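Local atomic coordinates of TarM (Staphylococcus aureus subsp. aureus 21178, PDB entry 4X7M), a protein that belongs to the group 1 glycosyltransferases of the GT-B clan and is seen here with UDP bound. Residues S325-T330 with S359-I364; V321-R326 with F352-E357; P418-D423 with Y439-H444. The protein carries 1 engineered substitution. One frame throughout, in Å; residues are numbered along the deposited sequence.

Contact 1 (S325-T330 with S359-I364); sequences SRMVPT and SVKDKI. With UDP (uridine-5'-diphosphate), chain C.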
loop_
_atom_site.group_PDB
_atom_site.type_symbol
_atom_site.label_atom_id
_atom_site.label_comp_id
_atom_site.label_asym_id
_atom_site.label_seq_id
_atom_site.Cartn_x
_atom_site.Cartn_y
_atom_site.Cartn_z
ATOM N N SER A 325 0.352 4.412 14.761
ATOM C CA SER A 325 -0.277 3.584 13.730
ATOM C C SER A 325 -1.218 4.429 12.892
ATOM O O SER A 325 -1.431 5.614 13.179
ATOM C CB SER A 325 -1.090 2.471 14.392
ATOM O OG SER A 325 -2.206 3.022 15.075
ATOM N N ARG A 326 -1.855 3.786 11.910
ATOM C CA ARG A 326 -2.953 4.378 11.150
ATOM C C ARG A 326 -4.171 4.210 12.080
ATOM O O ARG A 326 -4.417 3.118 12.608
ATOM C CB ARG A 326 -3.202 3.599 9.843
ATOM C CG ARG A 326 -2.028 3.598 8.844
ATOM C CD ARG A 326 -2.276 2.668 7.654
ATOM N NE ARG A 326 -2.454 1.277 8.080
ATOM C CZ ARG A 326 -3.588 0.586 7.992
ATOM N NH1 ARG A 326 -4.668 1.131 7.438
ATOM N NH2 ARG A 326 -3.652 -0.655 8.457
ATOM N N MET A 327 -4.891 5.293 12.326
ATOM C CA MET A 327 -6.091 5.315 13.157
ATOM C C MET A 327 -7.232 4.530 12.468
ATOM O O MET A 327 -8.185 5.148 12.002
ATOM C CB MET A 327 -6.517 6.761 13.340
ATOM C CG MET A 327 -6.692 7.159 14.728
ATOM S SD MET A 327 -5.277 8.106 15.189
ATOM C CE MET A 327 -5.972 9.066 16.381
ATOM N N VAL A 328 -7.152 3.167 12.444
ATOM C CA VAL A 328 -8.129 2.277 11.788
ATOM C C VAL A 328 -8.799 1.280 12.729
ATOM O O VAL A 328 -8.241 0.990 13.788
ATOM C CB VAL A 328 -7.539 1.595 10.524
ATOM C CG1 VAL A 328 -7.082 2.629 9.493
ATOM C CG2 VAL A 328 -6.424 0.596 10.864
ATOM N N PRO A 329 -10.008 0.752 12.403
ATOM C CA PRO A 329 -10.688 -0.178 13.346
ATOM C C PRO A 329 -9.928 -1.410 13.838
ATOM O O PRO A 329 -10.089 -1.730 15.004
ATOM C CB PRO A 329 -11.984 -0.556 12.622
ATOM C CG PRO A 329 -12.234 0.589 11.686
ATOM C CD PRO A 329 -10.857 1.014 11.218
ATOM N N THR A 330 -9.104 -2.083 12.996
ATOM C CA THR A 330 -8.338 -3.311 13.382
ATOM C C THR A 330 -7.324 -3.077 14.526
ATOM O O THR A 330 -7.028 -4.018 15.276
ATOM C CB THR A 330 -7.641 -3.965 12.169
ATOM O OG1 THR A 330 -6.796 -2.995 11.547
ATOM C CG2 THR A 330 -8.607 -4.521 11.135
ATOM N N SER A 359 -9.959 6.898 9.964
ATOM C CA SER A 359 -11.401 6.789 10.163
ATOM C C SER A 359 -11.890 6.841 11.604
ATOM O O SER A 359 -12.906 7.482 11.863
ATOM C CB SER A 359 -11.958 5.580 9.407
ATOM O OG SER A 359 -11.951 4.358 10.132
ATOM N N VAL A 360 -11.182 6.189 12.542
ATOM C CA VAL A 360 -11.586 6.167 13.957
ATOM C C VAL A 360 -11.288 7.469 14.731
ATOM O O VAL A 360 -11.892 7.680 15.782
ATOM C CB VAL A 360 -11.096 4.896 14.730
ATOM C CG1 VAL A 360 -11.442 3.599 13.996
ATOM C CG2 VAL A 360 -9.602 4.953 15.015
ATOM N N LYS A 361 -10.345 8.306 14.240
ATOM C CA LYS A 361 -9.866 9.544 14.880
ATOM C C LYS A 361 -10.933 10.394 15.603
ATOM O O LYS A 361 -10.724 10.742 16.764
ATOM C CB LYS A 361 -8.979 10.368 13.928
ATOM C CG LYS A 361 -8.140 11.469 14.590
ATOM C CD LYS A 361 -7.140 12.072 13.592
ATOM C CE LYS A 361 -6.326 13.238 14.125
ATOM N NZ LYS A 361 -5.346 13.736 13.103
ATOM N N ASP A 362 -12.083 10.674 14.957
ATOM C CA ASP A 362 -13.171 11.456 15.574
ATOM C C ASP A 362 -13.881 10.655 16.661
ATOM O O ASP A 362 -14.177 11.206 17.724
ATOM C CB ASP A 362 -14.183 11.949 14.527
ATOM C CG ASP A 362 -13.574 12.744 13.392
ATOM O OD1 ASP A 362 -12.922 12.123 12.512
ATOM O OD2 ASP A 362 -13.771 13.977 13.361
ATOM N N LYS A 363 -14.128 9.340 16.414
ATOM C CA LYS A 363 -14.780 8.434 17.373
ATOM C C LYS A 363 -13.944 8.221 18.639
ATOM O O LYS A 363 -14.509 7.940 19.688
ATOM C CB LYS A 363 -15.124 7.075 16.726
ATOM C CG LYS A 363 -16.429 6.501 17.258
ATOM C CD LYS A 363 -16.234 5.377 18.283
ATOM C CE LYS A 363 -17.395 5.254 19.255
ATOM N NZ LYS A 363 -17.369 6.326 20.288
ATOM N N ILE A 364 -12.597 8.332 18.527
ATOM C CA ILE A 364 -11.645 8.187 19.637
ATOM C C ILE A 364 -11.448 9.520 20.362
ATOM O O ILE A 364 -11.323 9.519 21.587
ATOM C CB ILE A 364 -10.348 7.416 19.202
ATOM C CG1 ILE A 364 -10.469 5.925 19.535
ATOM C CG2 ILE A 364 -9.074 7.968 19.811
ATOM C CD1 ILE A 364 -11.235 5.098 18.574
HETATM N N1 UDP C . 3.401 5.519 10.795
HETATM C C2 UDP C . 4.073 6.735 10.798
HETATM N N3 UDP C . 3.367 7.786 11.346
HETATM C C4 UDP C . 2.061 7.763 11.812
HETATM C C5 UDP C . 1.408 6.492 11.701
HETATM C C6 UDP C . 2.087 5.429 11.225
HETATM O O2 UDP C . 5.156 6.907 10.261
HETATM O O4 UDP C . 1.555 8.796 12.283
HETATM C "C1'" UDP C . 4.137 4.279 10.380
HETATM C "C2'" UDP C . 4.911 3.578 11.494
HETATM O "O2'" UDP C . 6.178 4.156 11.768
HETATM C "C3'" UDP C . 5.083 2.190 10.873
HETATM C "C4'" UDP C . 3.757 1.980 10.146
HETATM O "O4'" UDP C . 3.201 3.306 9.941
HETATM O "O3'" UDP C . 6.128 2.156 9.906
HETATM C "C5'" UDP C . 2.765 1.068 10.831
HETATM O "O5'" UDP C . 3.197 -0.327 10.815
HETATM P PA UDP C . 2.283 -1.565 11.292
HETATM O O1A UDP C . 2.244 -1.666 12.773
HETATM O O2A UDP C . 2.754 -2.911 10.710
HETATM O O3A UDP C . 0.833 -1.299 10.781
HETATM P PB UDP C . 0.111 -1.048 9.372
HETATM O O1B UDP C . -1.291 -1.618 9.534
HETATM O O2B UDP C . 0.108 0.454 9.077
HETATM O O3B UDP C . 0.808 -1.752 8.288
#

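Contact 2 (V321-R326 with F352-E357); sequences VGHISR and FHIYGE. With UDP (uridine-5'-diphosphate), chain C.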
loop_
_atom_site.group_PDB
_atom_site.type_symbol
_atom_site.label_atom_id
_atom_site.label_comp_id
_atom_site.label_asym_id
_atom_site.label_seq_id
_atom_site.Cartn_x
_atom_site.Cartn_y
_atom_site.Cartn_z
ATOM N N VAL A 321 3.471 6.612 27.475
ATOM C CA VAL A 321 3.130 5.399 26.724
ATOM C C VAL A 321 2.844 5.838 25.288
ATOM O O VAL A 321 2.067 6.764 25.062
ATOM C CB VAL A 321 1.927 4.643 27.360
ATOM C CG1 VAL A 321 1.637 3.334 26.616
ATOM C CG2 VAL A 321 2.165 4.373 28.849
ATOM N N GLY A 322 3.469 5.173 24.331
ATOM C CA GLY A 322 3.299 5.512 22.927
ATOM C C GLY A 322 2.532 4.534 22.065
ATOM O O GLY A 322 2.578 3.323 22.277
ATOM N N HIS A 323 1.853 5.070 21.052
ATOM C CA HIS A 323 1.077 4.326 20.070
ATOM C C HIS A 323 1.156 5.061 18.727
ATOM O O HIS A 323 0.641 6.167 18.593
ATOM C CB HIS A 323 -0.376 4.148 20.533
ATOM C CG HIS A 323 -1.162 3.290 19.595
ATOM N ND1 HIS A 323 -1.112 1.912 19.666
ATOM C CD2 HIS A 323 -1.921 3.643 18.538
ATOM C CE1 HIS A 323 -1.872 1.472 18.676
ATOM N NE2 HIS A 323 -2.367 2.477 17.962
ATOM N N ILE A 324 1.853 4.462 17.756
ATOM C CA ILE A 324 2.037 5.020 16.418
ATOM C C ILE A 324 1.464 4.035 15.401
ATOM O O ILE A 324 2.050 2.978 15.169
ATOM C CB ILE A 324 3.515 5.410 16.076
ATOM C CG1 ILE A 324 4.190 6.184 17.209
ATOM C CG2 ILE A 324 3.577 6.199 14.745
ATOM C CD1 ILE A 324 5.698 6.354 17.058
ATOM N N SER A 325 0.352 4.412 14.761
ATOM C CA SER A 325 -0.277 3.584 13.730
ATOM C C SER A 325 -1.218 4.429 12.892
ATOM O O SER A 325 -1.431 5.614 13.179
ATOM C CB SER A 325 -1.090 2.471 14.392
ATOM O OG SER A 325 -2.206 3.022 15.075
ATOM N N ARG A 326 -1.855 3.786 11.910
ATOM C CA ARG A 326 -2.953 4.378 11.150
ATOM C C ARG A 326 -4.171 4.210 12.080
ATOM O O ARG A 326 -4.417 3.118 12.608
ATOM C CB ARG A 326 -3.202 3.599 9.843
ATOM C CG ARG A 326 -2.028 3.598 8.844
ATOM C CD ARG A 326 -2.276 2.668 7.654
ATOM N NE ARG A 326 -2.454 1.277 8.080
ATOM C CZ ARG A 326 -3.588 0.586 7.992
ATOM N NH1 ARG A 326 -4.668 1.131 7.438
ATOM N NH2 ARG A 326 -3.652 -0.655 8.457
ATOM N N PHE A 352 -0.583 9.206 27.724
ATOM C CA PHE A 352 -0.697 8.402 26.511
ATOM C C PHE A 352 -0.584 9.302 25.284
ATOM O O PHE A 352 -1.334 10.273 25.168
ATOM C CB PHE A 352 -2.014 7.604 26.516
ATOM C CG PHE A 352 -2.036 6.460 27.500
ATOM C CD1 PHE A 352 -2.363 6.672 28.832
ATOM C CD2 PHE A 352 -1.728 5.165 27.094
ATOM C CE1 PHE A 352 -2.380 5.615 29.738
ATOM C CE2 PHE A 352 -1.741 4.109 28.009
ATOM C CZ PHE A 352 -2.069 4.344 29.323
ATOM N N HIS A 353 0.385 8.998 24.394
ATOM C CA HIS A 353 0.665 9.715 23.140
ATOM C C HIS A 353 0.309 8.837 21.949
ATOM O O HIS A 353 0.996 7.842 21.684
ATOM C CB HIS A 353 2.147 10.133 23.056
ATOM C CG HIS A 353 2.514 11.305 23.897
ATOM N ND1 HIS A 353 1.826 11.608 25.052
ATOM C CD2 HIS A 353 3.528 12.186 23.746
ATOM C CE1 HIS A 353 2.433 12.669 25.560
ATOM N NE2 HIS A 353 3.465 13.045 24.809
ATOM N N ILE A 354 -0.771 9.201 21.237
ATOM C CA ILE A 354 -1.243 8.451 20.082
ATOM C C ILE A 354 -1.048 9.228 18.809
ATOM O O ILE A 354 -1.718 10.243 18.584
ATOM C CB ILE A 354 -2.689 7.872 20.245
ATOM C CG1 ILE A 354 -2.839 7.052 21.543
ATOM C CG2 ILE A 354 -3.091 7.029 19.015
ATOM C CD1 ILE A 354 -4.105 7.286 22.244
ATOM N N TYR A 355 -0.113 8.733 17.972
ATOM C CA TYR A 355 0.236 9.300 16.674
ATOM C C TYR A 355 -0.493 8.574 15.573
ATOM O O TYR A 355 -0.741 7.354 15.670
ATOM C CB TYR A 355 1.752 9.256 16.439
ATOM C CG TYR A 355 2.503 10.231 17.308
ATOM C CD1 TYR A 355 2.888 9.888 18.601
ATOM C CD2 TYR A 355 2.777 11.525 16.864
ATOM C CE1 TYR A 355 3.552 10.798 19.422
ATOM C CE2 TYR A 355 3.458 12.438 17.667
ATOM C CZ TYR A 355 3.840 12.072 18.951
ATOM O OH TYR A 355 4.516 12.959 19.753
ATOM N N GLY A 356 -0.839 9.339 14.547
ATOM C CA GLY A 356 -1.520 8.854 13.361
ATOM C C GLY A 356 -2.792 9.572 13.035
ATOM O O GLY A 356 -3.232 10.458 13.775
ATOM N N GLU A 357 -3.373 9.163 11.903
ATOM C CA GLU A 357 -4.663 9.619 11.377
ATOM C C GLU A 357 -5.448 8.512 10.673
ATOM O O GLU A 357 -4.857 7.489 10.282
ATOM C CB GLU A 357 -4.590 10.934 10.587
ATOM C CG GLU A 357 -3.611 11.003 9.451
ATOM C CD GLU A 357 -3.124 12.423 9.243
ATOM O OE1 GLU A 357 -3.345 13.268 10.147
ATOM O OE2 GLU A 357 -2.462 12.675 8.208
HETATM N N1 UDP C . 3.401 5.519 10.795
HETATM C C2 UDP C . 4.073 6.735 10.798
HETATM N N3 UDP C . 3.367 7.786 11.346
HETATM C C4 UDP C . 2.061 7.763 11.812
HETATM C C5 UDP C . 1.408 6.492 11.701
HETATM C C6 UDP C . 2.087 5.429 11.225
HETATM O O2 UDP C . 5.156 6.907 10.261
HETATM O O4 UDP C . 1.555 8.796 12.283
HETATM C "C1'" UDP C . 4.137 4.279 10.380
HETATM C "C2'" UDP C . 4.911 3.578 11.494
HETATM O "O2'" UDP C . 6.178 4.156 11.768
HETATM C "C3'" UDP C . 5.083 2.190 10.873
HETATM C "C4'" UDP C . 3.757 1.980 10.146
HETATM O "O4'" UDP C . 3.201 3.306 9.941
HETATM O "O3'" UDP C . 6.128 2.156 9.906
HETATM C "C5'" UDP C . 2.765 1.068 10.831
HETATM O "O5'" UDP C . 3.197 -0.327 10.815
HETATM P PA UDP C . 2.283 -1.565 11.292
HETATM O O1A UDP C . 2.244 -1.666 12.773
HETATM O O2A UDP C . 2.754 -2.911 10.710
HETATM O O3A UDP C . 0.833 -1.299 10.781
HETATM P PB UDP C . 0.111 -1.048 9.372
HETATM O O1B UDP C . -1.291 -1.618 9.534
HETATM O O2B UDP C . 0.108 0.454 9.077
HETATM O O3B UDP C . 0.808 -1.752 8.288
HETATM O O HOH W 1 -1.699 7.652 10.454
#

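Contact 3 (P418-D423 with Y439-H444); sequences PVVAFD and YLIENH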
loop_
_atom_site.group_PDB
_atom_site.type_symbol
_atom_site.label_atom_id
_atom_site.label_comp_id
_atom_site.label_asym_id
_atom_site.label_seq_id
_atom_site.Cartn_x
_atom_site.Cartn_y
_atom_site.Cartn_z
ATOM N N PRO A 418 10.119 -1.155 25.181
ATOM C CA PRO A 418 9.370 -2.423 25.318
ATOM C C PRO A 418 7.912 -2.346 24.906
ATOM O O PRO A 418 7.282 -1.293 25.030
ATOM C CB PRO A 418 9.490 -2.752 26.809
ATOM C CG PRO A 418 9.796 -1.423 27.483
ATOM C CD PRO A 418 10.658 -0.700 26.484
ATOM N N VAL A 419 7.368 -3.463 24.411
ATOM C CA VAL A 419 5.987 -3.475 23.961
ATOM C C VAL A 419 5.094 -4.281 24.921
ATOM O O VAL A 419 5.459 -5.389 25.358
ATOM C CB VAL A 419 5.806 -3.902 22.471
ATOM C CG1 VAL A 419 4.336 -3.832 22.053
ATOM C CG2 VAL A 419 6.663 -3.069 21.511
ATOM N N VAL A 420 3.917 -3.688 25.255
ATOM C CA VAL A 420 2.850 -4.343 26.027
ATOM C C VAL A 420 1.751 -4.539 24.972
ATOM O O VAL A 420 1.144 -3.558 24.517
ATOM C CB VAL A 420 2.361 -3.551 27.264
ATOM C CG1 VAL A 420 1.108 -4.192 27.863
ATOM C CG2 VAL A 420 3.468 -3.415 28.313
ATOM N N ALA A 421 1.578 -5.794 24.513
ATOM C CA ALA A 421 0.611 -6.059 23.455
ATOM C C ALA A 421 -0.292 -7.250 23.671
ATOM O O ALA A 421 0.116 -8.254 24.268
ATOM C CB ALA A 421 1.338 -6.240 22.152
ATOM N N PHE A 422 -1.485 -7.182 23.073
ATOM C CA PHE A 422 -2.421 -8.280 23.041
ATOM C C PHE A 422 -1.791 -9.420 22.206
ATOM O O PHE A 422 -1.235 -9.164 21.124
ATOM C CB PHE A 422 -3.750 -7.804 22.452
ATOM C CG PHE A 422 -4.625 -7.106 23.466
ATOM C CD1 PHE A 422 -4.587 -7.465 24.815
ATOM C CD2 PHE A 422 -5.536 -6.139 23.068
ATOM C CE1 PHE A 422 -5.388 -6.813 25.750
ATOM C CE2 PHE A 422 -6.357 -5.514 24.000
ATOM C CZ PHE A 422 -6.268 -5.845 25.337
ATOM N N ASP A 423 -1.818 -10.657 22.738
ATOM C CA ASP A 423 -1.245 -11.836 22.079
ATOM C C ASP A 423 -2.181 -12.278 20.948
ATOM O O ASP A 423 -2.971 -13.188 21.106
ATOM C CB ASP A 423 -0.977 -12.953 23.104
ATOM C CG ASP A 423 -0.091 -14.063 22.630
ATOM O OD1 ASP A 423 0.378 -13.991 21.486
ATOM O OD2 ASP A 423 0.154 -15.000 23.416
ATOM N N TYR A 439 5.616 -7.514 27.332
ATOM C CA TYR A 439 4.536 -8.346 27.878
ATOM C C TYR A 439 3.526 -8.776 26.849
ATOM O O TYR A 439 3.084 -7.974 26.026
ATOM C CB TYR A 439 3.820 -7.688 29.075
ATOM C CG TYR A 439 4.664 -7.559 30.320
ATOM C CD1 TYR A 439 4.978 -8.675 31.095
ATOM C CD2 TYR A 439 5.085 -6.311 30.776
ATOM C CE1 TYR A 439 5.743 -8.557 32.257
ATOM C CE2 TYR A 439 5.842 -6.182 31.942
ATOM C CZ TYR A 439 6.171 -7.309 32.676
ATOM O OH TYR A 439 6.924 -7.180 33.815
ATOM N N LEU A 440 3.163 -10.061 26.907
ATOM C CA LEU A 440 2.148 -10.663 26.046
ATOM C C LEU A 440 0.877 -10.709 26.844
ATOM O O LEU A 440 0.824 -11.366 27.883
ATOM C CB LEU A 440 2.543 -12.081 25.614
ATOM C CG LEU A 440 3.128 -12.291 24.244
ATOM C CD1 LEU A 440 2.791 -11.142 23.260
ATOM C CD2 LEU A 440 4.561 -12.651 24.325
ATOM N N ILE A 441 -0.146 -9.991 26.384
ATOM C CA ILE A 441 -1.419 -9.949 27.105
ATOM C C ILE A 441 -2.411 -10.861 26.432
ATOM O O ILE A 441 -2.374 -11.000 25.223
ATOM C CB ILE A 441 -1.958 -8.486 27.280
ATOM C CG1 ILE A 441 -0.870 -7.499 27.815
ATOM C CG2 ILE A 441 -3.229 -8.443 28.123
ATOM C CD1 ILE A 441 -0.315 -7.842 29.223
ATOM N N GLU A 442 -3.272 -11.499 27.219
ATOM C CA GLU A 442 -4.370 -12.329 26.767
ATOM C C GLU A 442 -5.267 -11.357 26.018
ATOM O O GLU A 442 -5.617 -10.305 26.554
ATOM C CB GLU A 442 -5.122 -12.893 27.997
ATOM C CG GLU A 442 -6.382 -13.668 27.642
ATOM C CD GLU A 442 -7.417 -13.737 28.745
ATOM O OE1 GLU A 442 -7.037 -14.015 29.906
ATOM O OE2 GLU A 442 -8.611 -13.507 28.446
ATOM N N ASN A 443 -5.606 -11.674 24.782
ATOM C CA ASN A 443 -6.413 -10.789 23.968
ATOM C C ASN A 443 -7.721 -10.306 24.634
ATOM O O ASN A 443 -8.472 -11.104 25.188
ATOM C CB ASN A 443 -6.645 -11.370 22.605
ATOM C CG ASN A 443 -7.268 -10.378 21.661
ATOM O OD1 ASN A 443 -6.978 -9.166 21.698
ATOM N ND2 ASN A 443 -8.167 -10.873 20.815
ATOM N N HIS A 444 -7.951 -8.971 24.592
ATOM C CA HIS A 444 -9.107 -8.252 25.140
ATOM C C HIS A 444 -9.063 -8.038 26.665
ATOM O O HIS A 444 -9.910 -7.311 27.201
ATOM C CB HIS A 444 -10.460 -8.870 24.694
ATOM C CG HIS A 444 -10.723 -8.848 23.222
ATOM N ND1 HIS A 444 -10.646 -7.677 22.488
ATOM C CD2 HIS A 444 -11.143 -9.840 22.408
ATOM C CE1 HIS A 444 -10.983 -7.998 21.253
ATOM N NE2 HIS A 444 -11.265 -9.288 21.146
#

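Contact 1 (S325-T330 with S359-I364)
At the loop that leaves strand 320-324 beside the UDP site, Met327 meets Val360, next to helix 361-370. The single hydrogen bond across the contact runs from Val360 N to Met327 O (3.2 Å, 162° at the hydrogen), with the donor tilted from the carbonyl plane. Ser359 N is equally near this oxygen but too badly angled to bond. Met327 is the centre of an inverse gamma turn, closed by a weak bond from Val328 N to Arg326 O, and its own carbonyl points at Val360. The two branches of Val360 divide the loop between them: CG2 lies against Met327 CG (3.7 Å), while CG1 packs on Pro329 CD (3.8 Å). The Met327 chain, bent at chi2 (103°), lies across Val360, and its CE rests on Lys361 CG at 3.7 Å; beyond CG the extended lysine leads away. Ile333 of helix 333-346 touches both Met327 and Val360. On the UDP side of the loop, Arg326, bent at chi3 (-61°), grips the beta-phosphate edge-on, with NE bonded to UDP O2B (2.9 Å) and NH2 to UDP O1B (2.8 Å); the phosphorus PB lies in the guanidinium plane.

Contact 2 (V321-R326 with F352-E357)
Gly356 brings its CA within 3.2 Å of Ser325 O, a CA-H...O contact just where the two strands give out. Its backbone (phi 125°, psi 177°) lies in a region that glycine enters far more readily than other residues, and the missing side chain lets Ser325 O come up against it. Gly356 CA also approaches UDP O4 (3.3 Å), bringing bare backbone to the rim of the uracil. One residue on, Glu357 N donates to a water oxygen (N to O 2.7 Å), and this water gives a weak, long bond back to Ser325 O. Behind this opening, strands 320-324 and 351-355 run parallel as neighbours in a sheet, the two ends of a beta-alpha-beta crossover made through helix 333-346, in one of the two Rossmann-like halves of a GT-B fold. The backbone bonds alternate in the parallel manner: His353 N to Val321 O, His323 N to His353 O, then Tyr355 N to His323 O (2.7 Å). The last, Ser325 N to Tyr355 O, is stretched to 3.3 Å, its donor above the carbonyl plane. On the face toward helix 333-346, Val321 lies alongside Phe352, with Val321 CB 3.7 Å from Phe352 CD2. The CG2 branch of this valine sits over one face of the ring, near the rim. With chi1 at -175° the His323 ring extends away from its own N, and CD2, at the ring edge, meets Ile354 CG2 (3.6 Å); ND1 is held by Val397 O of the next strand, while NE2 makes a weak bond to Ser325 OG. On the other face Ile324 and Tyr355 point the same way. Ile324 CG2 packs against Tyr355 CB and also lies 3.7 Å from UDP C4, so the branch is shared between the sheet and the base, and helix 386-391 covers this pair.

Contact 3 (P418-D423 with Y439-H444)
Val420, Phe422, Tyr439 and Ile441 form the tight face of a parallel strand pair, the two strands of the beta-alpha-beta unit 419-422, 428-431 and 438-441, with 438-441 as the outermost strand of its sheet. Val420 CG1 packs on Ile441 CG1 (3.9 Å) while its other branch, CG2, reaches the Tyr439 ring at its edge. Helix 446-457 lies against Tyr439 and Ile441 here. Backbone bonds stitch the pair from Tyr439 N to Val419 O through to a short one, Asp423 N to Ile441 O (2.6 Å). On the other face Ala421 is still buried, with Met409 of helix 407-414 against it; the loose, solvent-facing part is the corner where exposed Asp423 lies across partly exposed Leu440. Asp423 CG is 4.0 Å from Leu440 CG, the nearest approach of these two side chains. At the end of the pair the chain closes over Phe422. Ile441 CG2 meets the edge of its ring at CE1 (3.6 Å), and Asn443 OD1 lies 3.6 Å from Phe422 CB, its amide plane 72° from the ring. Asn443 ND2 is bonded to Gln401 OE1, which anchors that amide. His444 N sits over the centre of the Phe422 ring, 3.5 Å above its plane.

In the fold
All three contacts lie in the part of the fold built on the six-stranded parallel sheet. Contacts 1 and 2 share Ser325 and Arg326 and both touch UDP; Met327 N and Glu357 O, in a probable hydrogen bond, tie them together. Contact 2 is buried and rests on regular strand pairing, whereas contact 1, at the surface, replaces this with one backbone bond and a few apolar touches between the 325-330 loop and the chain leading into helix 361-370. Contact 3 repeats the strand pairing of contact 2 at the sheet's outer edge, about 16 Å away between centres, where it is partly buried. There an aromatic ring under backbone closes the strand ends; in contact 2 a glycine, a water and the nucleotide occupy the corresponding place.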